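Local coordinates for protein coatomer subunit delta (Saccharomyces cerevisiae, PDB 5FJZ) that binds the tryptophan-based motif of Dsl1 through its mu-homology domain and, as part of the COPI coat, probably serves retrograde Golgi-to-ER transport, at residues A[140-145]-A[218-223]. Numbering follows the deposited sequence. Where two conformers were deposited one is given.
Sequences VIIEYE and YPMTVS
Sulfur SD of Met-220 lies 4.2 Å from CD1 of Ile-142, while the methyl beyond it, CE, comes to 4.0 Å from CG1 of Val-140. One thioether end thus touches two residues of strand 137-146. Beyond CG the methionine chain is fully extended (chi2 and chi3 both -178°), which carries SD and CE toward strand 137-146. Val-140 and Met-220 run past one another in opposite senses, whereas the arm of Ile-142 meets the methionine chain at a slant. CG1 of Val-140 stands anti to its own backbone N (chi1 -179°), and it is this branch that meets CE. Val-140 and Ile-142 both point at strand 220-229, with Ile-141 between them turned away, the alternation of a beta strand with one face inward. The nearest CA atoms, those of Ile-142 and Met-220, are 9.4 Å apart. Phe-157 touches Ile-142, Phe-207 touches Val-140 and Ile-142, and Ile-159 and Thr-127 touch Met-220. Strand 137-146 belongs to the four-stranded antiparallel sheet and strand 220-229 to the larger mixed one. Here the two sheets of this part of the mu-homology domain meet through buried apolar side chains, so the fit rests on shape and dispersion rather than on directional bonds.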
loop_
_atom_site.group_PDB
_atom_site.type_symbol
_atom_site.label_atom_id
_atom_site.label_comp_id
_atom_site.label_asym_id
_atom_site.label_seq_id
_atom_site.Cartn_x
_atom_site.Cartn_y
_atom_site.Cartn_z
ATOM N N VAL A 140 -3.497 -24.520 -23.837
ATOM C CA VAL A 140 -2.385 -24.193 -23.022
ATOM C C VAL A 140 -1.813 -25.386 -22.372
ATOM O O VAL A 140 -2.555 -26.227 -21.841
ATOM C CB VAL A 140 -2.816 -23.220 -21.887
ATOM C CG1 VAL A 140 -1.642 -22.834 -21.023
ATOM C CG2 VAL A 140 -3.464 -21.963 -22.483
ATOM N N ILE A 141 -0.484 -25.435 -22.295
ATOM C CA ILE A 141 0.195 -26.411 -21.506
ATOM C C ILE A 141 1.193 -25.686 -20.585
ATOM O O ILE A 141 2.050 -24.922 -21.033
ATOM C CB ILE A 141 0.988 -27.445 -22.408
ATOM C CG1 ILE A 141 0.029 -28.205 -23.314
ATOM C CG2 ILE A 141 1.837 -28.379 -21.534
ATOM C CD1 ILE A 141 0.675 -29.256 -24.239
ATOM N N ILE A 142 1.024 -25.923 -19.315
ATOM C CA ILE A 142 1.955 -25.461 -18.320
ATOM C C ILE A 142 2.735 -26.662 -17.855
ATOM O O ILE A 142 2.207 -27.596 -17.201
ATOM C CB ILE A 142 1.235 -24.807 -17.075
ATOM C CG1 ILE A 142 0.349 -23.676 -17.525
ATOM C CG2 ILE A 142 2.342 -24.266 -16.134
ATOM C CD1 ILE A 142 -0.580 -23.087 -16.433
ATOM N N GLU A 143 4.036 -26.569 -18.032
ATOM C CA GLU A 143 4.931 -27.590 -17.534
ATOM C C GLU A 143 5.707 -27.125 -16.368
ATOM O O GLU A 143 6.181 -26.048 -16.328
ATOM C CB GLU A 143 5.938 -27.977 -18.626
ATOM C CG GLU A 143 5.237 -28.873 -19.627
ATOM C CD GLU A 143 6.085 -29.213 -20.806
ATOM O OE1 GLU A 143 7.001 -28.407 -21.143
ATOM O OE2 GLU A 143 5.815 -30.307 -21.369
ATOM N N TYR A 144 5.749 -27.967 -15.385
ATOM C CA TYR A 144 6.389 -27.678 -14.118
ATOM C C TYR A 144 7.337 -28.801 -13.706
ATOM O O TYR A 144 7.132 -29.990 -14.038
ATOM C CB TYR A 144 5.329 -27.452 -13.064
ATOM C CG TYR A 144 4.260 -28.533 -12.925
ATOM C CD1 TYR A 144 4.476 -29.674 -12.159
ATOM C CD2 TYR A 144 3.020 -28.359 -13.494
ATOM C CE1 TYR A 144 3.508 -30.683 -12.071
ATOM C CE2 TYR A 144 2.030 -29.317 -13.358
ATOM C CZ TYR A 144 2.285 -30.489 -12.683
ATOM O OH TYR A 144 1.281 -31.467 -12.571
ATOM N N GLU A 145 8.387 -28.437 -12.966
ATOM C CA GLU A 145 9.285 -29.368 -12.363
ATOM C C GLU A 145 9.652 -28.902 -10.957
ATOM O O GLU A 145 10.096 -27.757 -10.778
ATOM C CB GLU A 145 10.583 -29.528 -13.182
ATOM C CG GLU A 145 11.477 -30.566 -12.521
ATOM C CD GLU A 145 12.510 -31.190 -13.417
ATOM O OE1 GLU A 145 13.093 -30.456 -14.243
ATOM O OE2 GLU A 145 12.722 -32.432 -13.261
ATOM N N TYR A 218 -1.243 -13.872 -20.301
ATOM C CA TYR A 218 -0.106 -13.654 -19.422
ATOM C C TYR A 218 -0.242 -12.316 -18.645
ATOM O O TYR A 218 -0.938 -11.422 -19.125
ATOM C CB TYR A 218 1.186 -13.643 -20.242
ATOM C CG TYR A 218 1.492 -14.959 -20.843
ATOM C CD1 TYR A 218 2.177 -15.925 -20.160
ATOM C CD2 TYR A 218 1.138 -15.217 -22.167
ATOM C CE1 TYR A 218 2.422 -17.181 -20.750
ATOM C CE2 TYR A 218 1.331 -16.455 -22.743
ATOM C CZ TYR A 218 1.972 -17.427 -22.041
ATOM O OH TYR A 218 2.212 -18.645 -22.646
ATOM N N PRO A 219 0.344 -12.180 -17.433
ATOM C CA PRO A 219 1.112 -13.171 -16.642
ATOM C C PRO A 219 0.269 -14.328 -16.071
ATOM O O PRO A 219 -0.851 -14.155 -15.576
ATOM C CB PRO A 219 1.762 -12.318 -15.588
ATOM C CG PRO A 219 0.818 -11.115 -15.372
ATOM C CD PRO A 219 0.082 -10.920 -16.666
ATOM N N MET A 220 0.788 -15.533 -16.132
ATOM C CA MET A 220 0.196 -16.642 -15.420
ATOM C C MET A 220 0.881 -16.750 -14.048
ATOM O O MET A 220 2.108 -16.754 -13.959
ATOM C CB MET A 220 0.424 -17.958 -16.199
ATOM C CG MET A 220 -0.172 -17.956 -17.593
ATOM S SD MET A 220 0.060 -19.523 -18.468
ATOM C CE MET A 220 -0.706 -19.114 -20.042
ATOM N N THR A 221 0.088 -16.896 -12.998
ATOM C CA THR A 221 0.598 -16.892 -11.658
ATOM C C THR A 221 0.423 -18.249 -11.048
ATOM O O THR A 221 -0.604 -18.933 -11.260
ATOM C CB THR A 221 -0.145 -15.860 -10.797
ATOM O OG1 THR A 221 0.126 -14.565 -11.306
ATOM C CG2 THR A 221 0.317 -15.893 -9.380
ATOM N N VAL A 222 1.365 -18.650 -10.243
ATOM C CA VAL A 222 1.249 -19.884 -9.469
ATOM C C VAL A 222 1.248 -19.590 -7.947
ATOM O O VAL A 222 1.986 -18.681 -7.483
ATOM C CB VAL A 222 2.337 -20.892 -9.802
ATOM C CG1 VAL A 222 3.699 -20.375 -9.443
ATOM C CG2 VAL A 222 2.119 -22.180 -9.037
ATOM N N SER A 223 0.436 -20.351 -7.228
ATOM C CA SER A 223 0.283 -20.193 -5.787
ATOM C C SER A 223 0.453 -21.544 -5.108
ATOM O O SER A 223 -0.270 -22.511 -5.453
ATOM C CB SER A 223 -1.127 -19.614 -5.528
ATOM O OG SER A 223 -1.359 -19.389 -4.139
#